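Local coordinates for protein scyllo-inositol 2-dehydrogenase (NADP(+)) IolW (Bacillus subtilis subsp. subtilis, PDB 3GDO) that catalyses the reversible NADPH-dependent reduction of scyllo-inosose to scyllo-inositol and cannot use NADH in its place, at residues D128-T133 against G236-I241; E277-L282 against T292-S297. All blocks are in the same frame, centred on the assembly; numbering follows the deposited sequence.

Interaction 1 of 2, residues D128-T133 against G236-I241; sequences DNDFLT and GPRYQI
Asp130 meets both Arg238 and Tyr239, illustrating how a buried polar cluster can be satisfied by a shared water together with partners from the surrounding helices and loops. The carboxylate and guanidinium planes are nearly parallel (3° apart), but the oxygen comes in obliquely, and the salt bridge is a long one, with Asp130 OD2 3.5 Å from Arg238 NE. The extended arginine chain, its CG anti to the backbone N (chi1 178°), carries the guanidinium from the strand side to the helix. Tyr239 approaches differently: its CE2 comes within 3.6 Å of Asp130 CG, with OD2 in the plane of the ring at its edge. Asp130 OD1 turns back to its own helix and accepts from Phe131 N at 2.7 Å in a bent bond (132° at the hydrogen) through its anti lone pair.

One water ties the polar ends together. It accepts from Arg238 NH2 at 2.8 Å and lies within hydrogen-bonding distance of Asp128 OD2, Asp130 OD1 and Tyr239 OH, more acceptors than it has protons. Asp128, at the N-cap position of helix 129-139 though its side chain makes no capping bond, has its OD1 held by Tyr302, while OD2 stays 4.2 Å from Arg238 NH2, well out of the guanidinium plane. Tyr239 OH bonds to Gln185 and receives a weak bond from Arg238 NE, and Tyr153 adds a cation-pi contact to the arginine. Arg238 and Tyr239 form a classic beta bulge opposite Lys250. Helix and sheet are thus joined by a long salt bridge, a charge pair and a water.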
loop_
_atom_site.group_PDB
_atom_site.type_symbol
_atom_site.label_atom_id
_atom_site.label_comp_id
_atom_site.label_asym_id
_atom_site.label_seq_id
_atom_site.Cartn_x
_atom_site.Cartn_y
_atom_site.Cartn_z
ATOM N N ASP B 128 -10.259 -10.199 16.611
ATOM C CA ASP B 128 -10.337 -10.828 15.281
ATOM C C ASP B 128 -9.253 -11.909 15.163
ATOM O O ASP B 128 -8.147 -11.750 15.719
ATOM C CB ASP B 128 -10.118 -9.792 14.164
ATOM C CG ASP B 128 -11.389 -9.073 13.763
ATOM O OD1 ASP B 128 -12.417 -9.202 14.459
ATOM O OD2 ASP B 128 -11.383 -8.366 12.711
ATOM N N ASN B 129 -9.570 -13.016 14.471
ATOM C CA ASN B 129 -8.566 -14.082 14.315
ATOM C C ASN B 129 -7.195 -13.608 13.822
ATOM O O ASN B 129 -6.165 -13.886 14.452
ATOM C CB ASN B 129 -9.090 -15.296 13.509
ATOM C CG ASN B 129 -9.851 -14.937 12.218
ATOM O OD1 ASN B 129 -9.668 -13.870 11.570
ATOM N ND2 ASN B 129 -10.704 -15.860 11.824
ATOM N N ASP B 130 -7.183 -12.866 12.709
ATOM C CA ASP B 130 -5.926 -12.431 12.103
ATOM C C ASP B 130 -5.100 -11.595 13.072
ATOM O O ASP B 130 -3.888 -11.839 13.247
ATOM C CB ASP B 130 -6.166 -11.695 10.762
ATOM C CG ASP B 130 -7.364 -10.726 10.796
ATOM O OD1 ASP B 130 -7.701 -10.200 11.890
ATOM O OD2 ASP B 130 -7.976 -10.465 9.711
ATOM N N PHE B 131 -5.746 -10.616 13.710
ATOM C CA PHE B 131 -5.052 -9.768 14.660
ATOM C C PHE B 131 -4.512 -10.569 15.855
ATOM O O PHE B 131 -3.401 -10.336 16.306
ATOM C CB PHE B 131 -5.925 -8.599 15.118
ATOM C CG PHE B 131 -5.159 -7.549 15.870
ATOM C CD1 PHE B 131 -4.241 -6.751 15.229
ATOM C CD2 PHE B 131 -5.364 -7.356 17.225
ATOM C CE1 PHE B 131 -3.520 -5.800 15.920
ATOM C CE2 PHE B 131 -4.647 -6.417 17.936
ATOM C CZ PHE B 131 -3.730 -5.618 17.282
ATOM N N LEU B 132 -5.271 -11.544 16.320
ATOM C CA LEU B 132 -4.816 -12.362 17.418
ATOM C C LEU B 132 -3.579 -13.123 16.984
ATOM O O LEU B 132 -2.628 -13.247 17.766
ATOM C CB LEU B 132 -5.917 -13.329 17.896
ATOM C CG LEU B 132 -7.022 -12.681 18.758
ATOM C CD1 LEU B 132 -7.979 -13.770 19.232
ATOM C CD2 LEU B 132 -6.447 -11.856 19.959
ATOM N N THR B 133 -3.607 -13.618 15.744
ATOM C CA THR B 133 -2.481 -14.372 15.171
ATOM C C THR B 133 -1.201 -13.529 15.154
ATOM O O THR B 133 -0.168 -13.974 15.662
ATOM C CB THR B 133 -2.834 -14.871 13.786
ATOM O OG1 THR B 133 -4.077 -15.578 13.864
ATOM C CG2 THR B 133 -1.702 -15.752 13.170
ATOM N N GLY B 236 -6.260 -7.009 -2.077
ATOM C CA GLY B 236 -4.943 -7.599 -1.917
ATOM C C GLY B 236 -4.868 -8.124 -0.497
ATOM O O GLY B 236 -5.887 -8.283 0.156
ATOM N N PRO B 237 -3.666 -8.386 0.004
ATOM C CA PRO B 237 -3.573 -8.749 1.414
ATOM C C PRO B 237 -4.159 -7.673 2.369
ATOM O O PRO B 237 -4.068 -6.441 2.106
ATOM C CB PRO B 237 -2.084 -8.819 1.654
ATOM C CG PRO B 237 -1.411 -8.688 0.329
ATOM C CD PRO B 237 -2.362 -8.252 -0.662
ATOM N N ARG B 238 -4.821 -8.153 3.414
ATOM C CA ARG B 238 -5.297 -7.312 4.537
ATOM C C ARG B 238 -4.073 -6.783 5.300
ATOM O O ARG B 238 -3.967 -5.575 5.540
ATOM C CB ARG B 238 -6.227 -8.089 5.466
ATOM C CG ARG B 238 -6.702 -7.247 6.683
ATOM C CD ARG B 238 -7.919 -7.860 7.365
ATOM N NE ARG B 238 -8.304 -7.167 8.617
ATOM C CZ ARG B 238 -9.282 -6.260 8.734
ATOM N NH1 ARG B 238 -9.981 -5.850 7.657
ATOM N NH2 ARG B 238 -9.564 -5.749 9.945
ATOM N N TYR B 239 -3.151 -7.678 5.639
ATOM C CA TYR B 239 -1.896 -7.329 6.341
ATOM C C TYR B 239 -0.650 -7.642 5.542
ATOM O O TYR B 239 -0.492 -8.733 5.008
ATOM C CB TYR B 239 -1.754 -8.056 7.709
ATOM C CG TYR B 239 -2.910 -7.761 8.648
ATOM C CD1 TYR B 239 -2.884 -6.623 9.470
ATOM C CD2 TYR B 239 -4.037 -8.561 8.662
ATOM C CE1 TYR B 239 -3.945 -6.317 10.309
ATOM C CE2 TYR B 239 -5.113 -8.252 9.490
ATOM C CZ TYR B 239 -5.057 -7.119 10.304
ATOM O OH TYR B 239 -6.124 -6.794 11.124
ATOM N N GLN B 240 0.261 -6.687 5.535
ATOM C CA GLN B 240 1.618 -6.912 5.098
ATOM C C GLN B 240 2.508 -6.275 6.133
ATOM O O GLN B 240 2.548 -5.012 6.294
ATOM C CB GLN B 240 1.881 -6.280 3.708
ATOM C CG GLN B 240 0.963 -6.806 2.597
ATOM C CD GLN B 240 1.057 -6.008 1.284
ATOM O OE1 GLN B 240 2.061 -6.046 0.586
ATOM N NE2 GLN B 240 -0.023 -5.308 0.942
ATOM N N ILE B 241 3.250 -7.133 6.828
ATOM C CA ILE B 241 4.076 -6.668 7.932
ATOM C C ILE B 241 5.526 -7.115 7.781
ATOM O O ILE B 241 5.781 -8.326 7.701
ATOM C CB ILE B 241 3.539 -7.192 9.286
ATOM C CG1 ILE B 241 2.035 -6.949 9.435
ATOM C CG2 ILE B 241 4.320 -6.533 10.449
ATOM C CD1 ILE B 241 1.417 -7.638 10.677
HETATM O O HOH W 1 -8.837 -7.541 12.015
#

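Interaction 2 of 2, residues E277-L282 against T292-S297; sequences EFYGKL and TETIPS
Three backbone hydrogen bonds join Gly280-Leu282 to Glu293-Ile295, a worked example of how a beta hairpin is held. Leu282 and Glu293 form an antiparallel hydrogen-bonded pair, Leu282 N reaching Glu293 O at 2.8 Å and Glu293 N reaching Leu282 O at 2.7 Å. Ile295 N adds an almost straight bond to Gly280 O (2.9 Å, 174°). Where the strands separate, a water accepts from Gly280 N and donates to Ile295 O and Ser297 OG.

Aromatic packing follows at the open end of the hairpin, away from its turn. Pro296 CA sits over one face of the Tyr279 ring, 3.6 Å from its centroid, in a CH-pi contact, and Ser297 N lies over that same face. With OG1 beside the backbone N (chi1 -68°), Thr294 CG2 takes the position anti to that N and reaches the ring edge; it lies 3.6 Å from Tyr279 CB.

Among aliphatic contacts, Leu282 CB meets Ile295 CG1 at 3.8 Å. On the other face of the sheet, Lys281 and Thr294 run side by side in the non-hydrogen-bonded pair, though the lysine's far end leads away.

Strand 289-295 is the outermost of the mixed sheet within this chain, and strand 280-286 separates it from strand 246-250. Leu282 and Ile295 both pack on Phe248 of that strand, Ile295 and Ser297 touch Thr133 of helix 129-139, and Ser297 OG bonds to Asp274.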
loop_
_atom_site.group_PDB
_atom_site.type_symbol
_atom_site.label_atom_id
_atom_site.label_comp_id
_atom_site.label_asym_id
_atom_site.label_seq_id
_atom_site.Cartn_x
_atom_site.Cartn_y
_atom_site.Cartn_z
ATOM N N GLU B 277 -7.484 -21.655 3.555
ATOM C CA GLU B 277 -6.996 -20.975 2.358
ATOM C C GLU B 277 -6.515 -19.579 2.711
ATOM O O GLU B 277 -5.725 -18.997 1.970
ATOM C CB GLU B 277 -8.032 -20.931 1.223
ATOM C CG GLU B 277 -9.540 -21.076 1.633
ATOM C CD GLU B 277 -9.981 -22.544 1.921
ATOM O OE1 GLU B 277 -11.198 -22.788 2.109
ATOM O OE2 GLU B 277 -9.125 -23.463 1.960
ATOM N N PHE B 278 -6.953 -19.063 3.865
ATOM C CA PHE B 278 -6.694 -17.661 4.218
ATOM C C PHE B 278 -5.663 -17.503 5.300
ATOM O O PHE B 278 -5.399 -16.378 5.728
ATOM C CB PHE B 278 -7.998 -16.959 4.615
ATOM C CG PHE B 278 -8.918 -16.694 3.439
ATOM C CD1 PHE B 278 -8.665 -15.647 2.565
ATOM C CD2 PHE B 278 -10.020 -17.497 3.202
ATOM C CE1 PHE B 278 -9.515 -15.397 1.466
ATOM C CE2 PHE B 278 -10.871 -17.266 2.102
ATOM C CZ PHE B 278 -10.621 -16.206 1.241
ATOM N N TYR B 279 -5.079 -18.624 5.749
ATOM C CA TYR B 279 -4.044 -18.581 6.776
ATOM C C TYR B 279 -2.910 -17.710 6.234
ATOM O O TYR B 279 -2.611 -17.767 5.022
ATOM C CB TYR B 279 -3.492 -19.988 7.099
ATOM C CG TYR B 279 -4.421 -20.979 7.825
ATOM C CD1 TYR B 279 -5.669 -20.581 8.357
ATOM C CD2 TYR B 279 -4.013 -22.316 8.020
ATOM C CE1 TYR B 279 -6.497 -21.498 9.043
ATOM C CE2 TYR B 279 -4.826 -23.247 8.698
ATOM C CZ TYR B 279 -6.065 -22.828 9.200
ATOM O OH TYR B 279 -6.856 -23.729 9.857
ATOM N N GLY B 280 -2.305 -16.902 7.105
ATOM C CA GLY B 280 -1.202 -16.045 6.711
ATOM C C GLY B 280 0.082 -16.806 6.387
ATOM O O GLY B 280 0.293 -17.911 6.880
ATOM N N LYS B 281 0.932 -16.211 5.549
ATOM C CA LYS B 281 2.279 -16.735 5.305
ATOM C C LYS B 281 3.335 -15.905 5.999
ATOM O O LYS B 281 3.404 -14.672 5.823
ATOM C CB LYS B 281 2.573 -16.842 3.801
ATOM C CG LYS B 281 1.505 -17.655 3.097
ATOM C CD LYS B 281 1.797 -17.950 1.636
ATOM C CE LYS B 281 0.851 -19.073 1.158
ATOM N NZ LYS B 281 0.976 -19.355 -0.307
ATOM N N LEU B 282 4.146 -16.596 6.797
ATOM C CA LEU B 282 5.288 -16.005 7.460
ATOM C C LEU B 282 6.543 -16.442 6.723
ATOM O O LEU B 282 6.791 -17.641 6.549
ATOM C CB LEU B 282 5.375 -16.450 8.935
ATOM C CG LEU B 282 6.513 -15.873 9.783
ATOM C CD1 LEU B 282 6.218 -14.450 10.238
ATOM C CD2 LEU B 282 6.789 -16.759 10.996
ATOM N N THR B 292 9.441 -20.158 4.083
ATOM C CA THR B 292 8.047 -19.699 4.124
ATOM C C THR B 292 7.154 -20.710 4.840
ATOM O O THR B 292 7.173 -21.890 4.520
ATOM C CB THR B 292 7.501 -19.346 2.709
ATOM O OG1 THR B 292 8.147 -18.158 2.242
ATOM C CG2 THR B 292 5.993 -19.081 2.733
ATOM N N GLU B 293 6.361 -20.232 5.796
ATOM C CA GLU B 293 5.498 -21.090 6.619
ATOM C C GLU B 293 4.050 -20.586 6.592
ATOM O O GLU B 293 3.812 -19.385 6.718
ATOM C CB GLU B 293 5.996 -20.974 8.039
ATOM C CG GLU B 293 6.299 -22.248 8.793
ATOM C CD GLU B 293 6.914 -21.916 10.147
ATOM O OE1 GLU B 293 7.913 -21.143 10.192
ATOM O OE2 GLU B 293 6.390 -22.403 11.173
ATOM N N THR B 294 3.092 -21.485 6.428
ATOM C CA THR B 294 1.678 -21.154 6.576
ATOM C C THR B 294 1.304 -21.223 8.065
ATOM O O THR B 294 1.478 -22.271 8.688
ATOM C CB THR B 294 0.813 -22.091 5.697
ATOM O OG1 THR B 294 1.073 -21.793 4.330
ATOM C CG2 THR B 294 -0.653 -21.893 5.917
ATOM N N ILE B 295 0.812 -20.110 8.634
ATOM C CA ILE B 295 0.469 -20.033 10.070
ATOM C C ILE B 295 -1.042 -20.203 10.307
ATOM O O ILE B 295 -1.833 -19.331 9.910
ATOM C CB ILE B 295 0.927 -18.700 10.714
ATOM C CG1 ILE B 295 2.387 -18.376 10.358
ATOM C CG2 ILE B 295 0.713 -18.717 12.229
ATOM C CD1 ILE B 295 3.432 -19.323 10.960
ATOM N N PRO B 296 -1.462 -21.333 10.934
ATOM C CA PRO B 296 -2.903 -21.464 11.215
ATOM C C PRO B 296 -3.334 -20.346 12.172
ATOM O O PRO B 296 -2.653 -20.083 13.151
ATOM C CB PRO B 296 -3.030 -22.874 11.858
ATOM C CG PRO B 296 -1.724 -23.594 11.477
ATOM C CD PRO B 296 -0.688 -22.489 11.442
ATOM N N SER B 297 -4.416 -19.645 11.843
ATOM C CA SER B 297 -4.830 -18.473 12.615
ATOM C C SER B 297 -5.348 -18.868 14.006
ATOM O O SER B 297 -6.034 -19.870 14.133
ATOM C CB SER B 297 -5.923 -17.712 11.853
ATOM O OG SER B 297 -5.564 -17.475 10.497
HETATM O O HOH W 2 -2.890 -16.894 9.859
#

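How the interactions relate
Interaction 1 sets the start of helix 129-139 against the mixed sheet at strand 239-243, while interaction 2 lies within that sheet, at its edge; strand 246-250 runs between them, and their centres are about 10 Å apart. Thr133 is where the two meet, by packing: its OG1 is 3.2 Å from Ser297 CA and its CG2 3.9 Å from Ile295 CG2, and it also touches Phe248; its OG1 is hydrogen-bonded to Val298. Lys250 links them again, packing on Asp130 and bonding through NZ to Phe278 O. A buried, charged contact thus adjoins a surface hairpin, both on the sheet of the C-terminal domain rather than the parallel sheet of the Rossmann domain.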